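Local coordinates for MOBA relate protein (Mycobacterium sp., PDB 2WAW) that is of unknown function but probably transfers a nucleotide from a nucleoside triphosphate to an acceptor molecule, at residues G98-L103 with P138-R143; S4-V9 with C44-L49. All coordinates share one frame; numbering follows the deposited sequence. Where two conformers were deposited one is given.

Contact 1: residues G98-L103 with P138-R143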
loop_
_atom_site.group_PDB
_atom_site.type_symbol
_atom_site.label_atom_id
_atom_site.label_comp_id
_atom_site.label_asym_id
_atom_site.label_seq_id
_atom_site.Cartn_x
_atom_site.Cartn_y
_atom_site.Cartn_z
ATOM N N GLY A 98 -14.308 4.425 0.665
ATOM C CA GLY A 98 -13.226 3.922 1.500
ATOM C C GLY A 98 -11.944 3.964 0.704
ATOM O O GLY A 98 -11.930 4.398 -0.467
ATOM N N ILE A 99 -10.865 3.517 1.337
ATOM C CA ILE A 99 -9.593 3.425 0.655
ATOM C C ILE A 99 -9.106 2.007 0.699
ATOM O O ILE A 99 -9.497 1.246 1.578
ATOM C CB ILE A 99 -8.511 4.343 1.276
ATOM C CG1 ILE A 99 -8.227 3.959 2.759
ATOM C CG2 ILE A 99 -8.891 5.827 1.055
ATOM C CD1 ILE A 99 -7.112 4.792 3.431
ATOM N N VAL A 100 -8.244 1.676 -0.250
ATOM C CA VAL A 100 -7.457 0.459 -0.198
ATOM C C VAL A 100 -6.007 0.847 0.038
ATOM O O VAL A 100 -5.440 1.657 -0.714
ATOM C CB VAL A 100 -7.611 -0.374 -1.496
ATOM C CG1 VAL A 100 -6.577 -1.529 -1.555
ATOM C CG2 VAL A 100 -9.029 -0.902 -1.632
ATOM N N LEU A 101 -5.424 0.276 1.089
ATOM C CA LEU A 101 -4.042 0.551 1.520
ATOM C C LEU A 101 -3.094 -0.525 1.084
ATOM O O LEU A 101 -3.347 -1.703 1.309
ATOM C CB LEU A 101 -3.985 0.629 3.053
ATOM C CG LEU A 101 -4.670 1.777 3.780
ATOM C CD1 LEU A 101 -4.597 1.509 5.278
ATOM C CD2 LEU A 101 -4.005 3.104 3.430
ATOM N N MET A 102 -1.991 -0.112 0.476
ATOM C CA MET A 102 -0.946 -1.069 0.183
ATOM C C MET A 102 0.401 -0.397 0.326
ATOM O O MET A 102 0.501 0.828 0.429
ATOM C CB MET A 102 -1.116 -1.650 -1.202
ATOM C CG MET A 102 -0.576 -0.772 -2.277
ATOM S SD MET A 102 -0.996 -1.476 -3.862
ATOM C CE MET A 102 -2.523 -0.599 -4.238
ATOM N N LEU A 103 1.439 -1.219 0.461
ATOM C CA LEU A 103 2.804 -0.700 0.606
ATOM C C LEU A 103 3.474 -0.560 -0.753
ATOM O O LEU A 103 3.245 -1.387 -1.637
ATOM C CB LEU A 103 3.658 -1.620 1.496
ATOM C CG LEU A 103 3.153 -1.831 2.941
ATOM C CD1 LEU A 103 4.167 -2.634 3.747
ATOM C CD2 LEU A 103 2.863 -0.514 3.645
ATOM N N PRO A 138 -3.482 -6.212 0.492
ATOM C CA PRO A 138 -4.126 -4.902 0.725
ATOM C C PRO A 138 -5.214 -4.908 1.808
ATOM O O PRO A 138 -5.850 -5.963 2.076
ATOM C CB PRO A 138 -4.700 -4.551 -0.656
ATOM C CG PRO A 138 -5.005 -5.917 -1.290
ATOM C CD PRO A 138 -3.904 -6.826 -0.779
ATOM N N PHE A 139 -5.402 -3.732 2.431
ATOM C CA PHE A 139 -6.448 -3.540 3.438
ATOM C C PHE A 139 -7.509 -2.598 2.882
ATOM O O PHE A 139 -7.191 -1.694 2.108
ATOM C CB PHE A 139 -5.904 -2.904 4.721
ATOM C CG PHE A 139 -4.878 -3.729 5.463
ATOM C CD1 PHE A 139 -4.884 -5.125 5.414
ATOM C CD2 PHE A 139 -3.938 -3.079 6.249
ATOM C CE1 PHE A 139 -3.939 -5.871 6.144
ATOM C CE2 PHE A 139 -2.995 -3.803 6.986
ATOM C CZ PHE A 139 -2.987 -5.188 6.925
ATOM N N TRP A 140 -8.765 -2.816 3.271
ATOM C CA TRP A 140 -9.833 -1.860 3.004
ATOM C C TRP A 140 -10.180 -1.153 4.282
ATOM O O TRP A 140 -10.342 -1.792 5.310
ATOM C CB TRP A 140 -11.057 -2.596 2.451
ATOM C CG TRP A 140 -12.373 -1.887 2.616
ATOM C CD1 TRP A 140 -13.256 -2.020 3.649
ATOM C CD2 TRP A 140 -12.972 -0.965 1.691
ATOM N NE1 TRP A 140 -14.365 -1.235 3.429
ATOM C CE2 TRP A 140 -14.213 -0.571 2.238
ATOM C CE3 TRP A 140 -12.571 -0.422 0.458
ATOM C CZ2 TRP A 140 -15.067 0.342 1.586
ATOM C CZ3 TRP A 140 -13.415 0.471 -0.190
ATOM C CH2 TRP A 140 -14.647 0.852 0.379
ATOM N N VAL A 141 -10.325 0.174 4.210
ATOM C CA VAL A 141 -10.789 0.977 5.343
ATOM C C VAL A 141 -11.890 1.911 4.860
ATOM O O VAL A 141 -11.669 2.737 3.957
ATOM C CB VAL A 141 -9.651 1.778 5.995
ATOM C CG1 VAL A 141 -10.165 2.523 7.253
ATOM C CG2 VAL A 141 -8.502 0.849 6.375
ATOM N N SER A 142 -13.061 1.806 5.499
ATOM C CA SER A 142 -14.248 2.543 5.125
ATOM C C SER A 142 -14.109 3.977 5.623
ATOM O O SER A 142 -13.395 4.230 6.591
ATOM C CB SER A 142 -15.494 1.892 5.751
ATOM O OG SER A 142 -15.432 1.969 7.166
ATOM N N ARG A 143 -14.777 4.896 4.938
ATOM C CA ARG A 143 -14.743 6.316 5.281
ATOM C C ARG A 143 -15.093 6.567 6.753
ATOM O O ARG A 143 -14.521 7.460 7.382
ATOM C CB ARG A 143 -15.707 7.087 4.379
ATOM C CG ARG A 143 -15.852 8.564 4.777
ATOM C CD ARG A 143 -16.572 9.368 3.702
ATOM N NE ARG A 143 -15.774 9.448 2.482
ATOM C CZ ARG A 143 -14.777 10.309 2.281
ATOM N NH1 ARG A 143 -14.437 11.195 3.214
ATOM N NH2 ARG A 143 -14.111 10.280 1.135
#

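Contact 2: residues S4-V9 with C44-L49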
loop_
_atom_site.group_PDB
_atom_site.type_symbol
_atom_site.label_atom_id
_atom_site.label_comp_id
_atom_site.label_asym_id
_atom_site.label_seq_id
_atom_site.Cartn_x
_atom_site.Cartn_y
_atom_site.Cartn_z
ATOM N N SER A 4 -15.821 3.285 -9.178
ATOM C CA SER A 4 -15.662 2.313 -8.089
ATOM C C SER A 4 -16.013 2.927 -6.739
ATOM O O SER A 4 -16.348 2.203 -5.808
ATOM C CB SER A 4 -14.230 1.762 -8.032
ATOM O OG SER A 4 -13.325 2.780 -7.661
ATOM N N ARG A 5 -15.904 4.259 -6.641
ATOM C CA ARG A 5 -15.981 4.978 -5.353
ATOM C C ARG A 5 -14.915 4.480 -4.360
ATOM O O ARG A 5 -15.130 4.413 -3.145
ATOM C CB ARG A 5 -17.386 4.937 -4.770
ATOM C CG ARG A 5 -18.416 5.448 -5.750
ATOM C CD ARG A 5 -19.781 5.656 -5.153
ATOM N NE ARG A 5 -20.632 6.313 -6.145
ATOM C CZ ARG A 5 -21.955 6.435 -6.065
ATOM N NH1 ARG A 5 -22.623 5.939 -5.028
ATOM N NH2 ARG A 5 -22.609 7.052 -7.039
ATOM N N VAL A 6 -13.760 4.133 -4.909
ATOM C CA VAL A 6 -12.617 3.696 -4.101
ATOM C C VAL A 6 -11.358 4.503 -4.481
ATOM O O VAL A 6 -11.040 4.661 -5.663
ATOM C CB VAL A 6 -12.334 2.161 -4.253
ATOM C CG1 VAL A 6 -11.139 1.777 -3.391
ATOM C CG2 VAL A 6 -13.550 1.342 -3.840
ATOM N N THR A 7 -10.635 4.961 -3.458
ATOM C CA THR A 7 -9.314 5.559 -3.644
ATOM C C THR A 7 -8.260 4.565 -3.197
ATOM O O THR A 7 -8.365 4.018 -2.105
ATOM C CB THR A 7 -9.183 6.856 -2.827
ATOM O OG1 THR A 7 -10.002 7.863 -3.434
ATOM C CG2 THR A 7 -7.730 7.340 -2.817
ATOM N N GLY A 8 -7.269 4.322 -4.046
ATOM C CA GLY A 8 -6.104 3.524 -3.652
ATOM C C GLY A 8 -5.046 4.410 -3.032
ATOM O O GLY A 8 -4.842 5.531 -3.477
ATOM N N VAL A 9 -4.365 3.904 -1.999
ATOM C CA VAL A 9 -3.317 4.659 -1.329
ATOM C C VAL A 9 -2.110 3.724 -1.216
ATOM O O VAL A 9 -2.167 2.704 -0.530
ATOM C CB VAL A 9 -3.743 5.116 0.101
ATOM C CG1 VAL A 9 -2.584 5.885 0.815
ATOM C CG2 VAL A 9 -5.035 5.980 0.068
ATOM N N CYS A 44 -5.847 -1.592 -10.918
ATOM C CA CYS A 44 -6.913 -1.862 -9.943
ATOM C C CYS A 44 -8.107 -0.952 -10.216
ATOM O O CYS A 44 -7.940 0.084 -10.855
ATOM C CB CYS A 44 -6.426 -1.612 -8.522
ATOM S SG CYS A 44 -5.123 -2.768 -8.026
ATOM N N PRO A 45 -9.289 -1.324 -9.690
ATOM C CA PRO A 45 -10.492 -0.518 -9.893
ATOM C C PRO A 45 -10.561 0.658 -8.911
ATOM O O PRO A 45 -11.442 0.710 -8.033
ATOM C CB PRO A 45 -11.638 -1.514 -9.680
ATOM C CG PRO A 45 -11.058 -2.675 -8.903
ATOM C CD PRO A 45 -9.551 -2.544 -8.892
ATOM N N PHE A 46 -9.607 1.575 -9.028
ATOM C CA PHE A 46 -9.628 2.794 -8.238
ATOM C C PHE A 46 -10.071 3.956 -9.099
ATOM O O PHE A 46 -9.748 4.012 -10.291
ATOM C CB PHE A 46 -8.226 3.149 -7.724
ATOM C CG PHE A 46 -7.570 2.070 -6.881
ATOM C CD1 PHE A 46 -8.300 1.362 -5.917
ATOM C CD2 PHE A 46 -6.209 1.782 -7.037
ATOM C CE1 PHE A 46 -7.680 0.388 -5.114
ATOM C CE2 PHE A 46 -5.569 0.813 -6.253
ATOM C CZ PHE A 46 -6.303 0.104 -5.273
ATOM N N ASP A 47 -10.752 4.914 -8.479
ATOM C CA ASP A 47 -11.074 6.183 -9.130
ATOM C C ASP A 47 -9.951 7.200 -8.963
ATOM O O ASP A 47 -9.850 8.173 -9.731
ATOM C CB ASP A 47 -12.331 6.792 -8.520
ATOM C CG ASP A 47 -13.592 5.984 -8.797
ATOM O OD1 ASP A 47 -13.598 5.102 -9.681
ATOM O OD2 ASP A 47 -14.592 6.266 -8.107
ATOM N N GLN A 48 -9.119 6.987 -7.944
ATOM C CA GLN A 48 -8.045 7.895 -7.593
ATOM C C GLN A 48 -6.928 7.034 -7.030
ATOM O O GLN A 48 -7.211 6.058 -6.332
ATOM C CB GLN A 48 -8.530 8.883 -6.521
ATOM C CG GLN A 48 -7.430 9.750 -5.899
ATOM C CD GLN A 48 -7.927 10.615 -4.770
ATOM O OE1 GLN A 48 -8.842 10.233 -4.016
ATOM N NE2 GLN A 48 -7.304 11.774 -4.613
ATOM N N LEU A 49 -5.694 7.409 -7.303
ATOM C CA LEU A 49 -4.553 6.755 -6.725
ATOM C C LEU A 49 -3.575 7.756 -6.132
ATOM O O LEU A 49 -3.058 8.543 -6.808
ATOM C CB LEU A 49 -3.858 5.875 -7.757
ATOM C CG LEU A 49 -2.644 5.047 -7.366
ATOM C CD1 LEU A 49 -2.967 4.131 -6.219
ATOM C CD2 LEU A 49 -2.208 4.238 -8.555
#

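Contact 1: residues G98-L103 with P138-R143
Ile-99 and Val-141 face each other as an antiparallel hydrogen-bonded pair. Ile-99 N gives its hydrogen to Val-141 O at 2.8 Å, and Val-141 N returns one to Ile-99 O at 3.0 Å. Two residues further along, Leu-101 and Phe-139 repeat the exchange. Leu-101 N reaches Phe-139 O at 2.8 Å, and Phe-139 N reaches Leu-101 O. All four bonds are close to straight. Weaker CA-H...O contacts lie between them, such as Val-100 CA to Phe-139 O at 3.2 Å.

The two strands sit in the middle of the mixed sheet, in the GT-A-type fold of the MobA-like NTP transferase family. Strand 98-103 pairs in parallel with strand 6-12 on its other edge. The strand ending at Ser-142 is antiparallel to it and carries the sheet on to strand 126-131.

One face of the sheet bears Val-100 and Trp-140. The indole swings back toward Gly-98, with its CG opposite the backbone N (chi1 157°). Gly-98 meets the six-membered ring obliquely, with Trp-140 CH2 3.6 Å from Gly-98 CA. Gly-98 has no side chain, and the indole and Val-141 O close in on its CA. Trp-140 NE1 is bonded to Ala-124 O. Val-100 CG2 meets the ring at its edge, 4.1 Å from Trp-140 CE3. Val-100 CG1 lies beside Pro-138 CB at 3.7 Å. Helix 111-121 covers this face through Leu-117 and Ile-118.

On the reverse face, Ile-99 CG1 runs alongside Val-141 CB. Leu-101 CD1 touches Val-141 CG2 at 4.1 Å.

Contact 2: residues S4-V9 with C44-L49
Asp-47 and Ser-4 carry much of the polar contact. Asp-47 OD1 takes the hydrogen of Ser-4 N on its syn side at 2.9 Å, almost straight. Asp-47 OD2 receives Arg-5 N at 2.8 Å from above the carboxylate plane, in a more bent bond. Ser-4 OG donates to Pro-45 O at 2.8 Å, also from above the carbonyl plane. The same hydroxyl accepts Val-6 N, which makes an ST turn. Its chi1 of 67° sets OG between the backbone N and the carbonyl carbon. Thr-7 OG1 donates to Gln-48 OE1 at 2.7 Å, in the amide plane and on a lone pair. Gln-48 OE1 also accepts Asp-93 N.

Two backbone bonds join the segments. Asp-47 N reaches Val-6 O at 2.8 Å. Gly-8 N reaches Gln-48 O at 2.9 Å, within the parallel pairing of strands 6-12 and 48-53.

The apolar part centres on Phe-46. Gly-8 CA stands over the middle of the ring, 3.5 Å from its centroid, in a CH-pi contact. Cys-44 CB covers the other face near the rim. Val-6 CG1 meets the ring edge at Phe-46 CD1, 3.8 Å away.

Arg-3 NE makes a long, weak ion pair with Asp-47 OD2. The Asp-47 carboxylate binds two successive amides and so fixes the turn that leads into strand 6-12. Those N-H groups would tend to stabilise its negative charge.

Contacts 1 and 2 meet at the central pair of parallel strands, with centres about 10 Å apart. Val-100 N lies 3.0 Å from Thr-7 O, and Val-100 O lies 2.8 Å from Val-9 N; both are probable hydrogen bonds. Val-100 CB also packs on Phe-46 CE1 at 3.7 Å, so the hydrophobic layers of the two contacts are continuous beneath helix 111-121. The strands run in the order 48-53, 6-12, 98-103, 134-142, and the direction changes only at the last step. With the Val-100 bonds between them, the two contacts span these four adjacent strands of one sheet. Along the chain contact 2 closes before contact 1 opens.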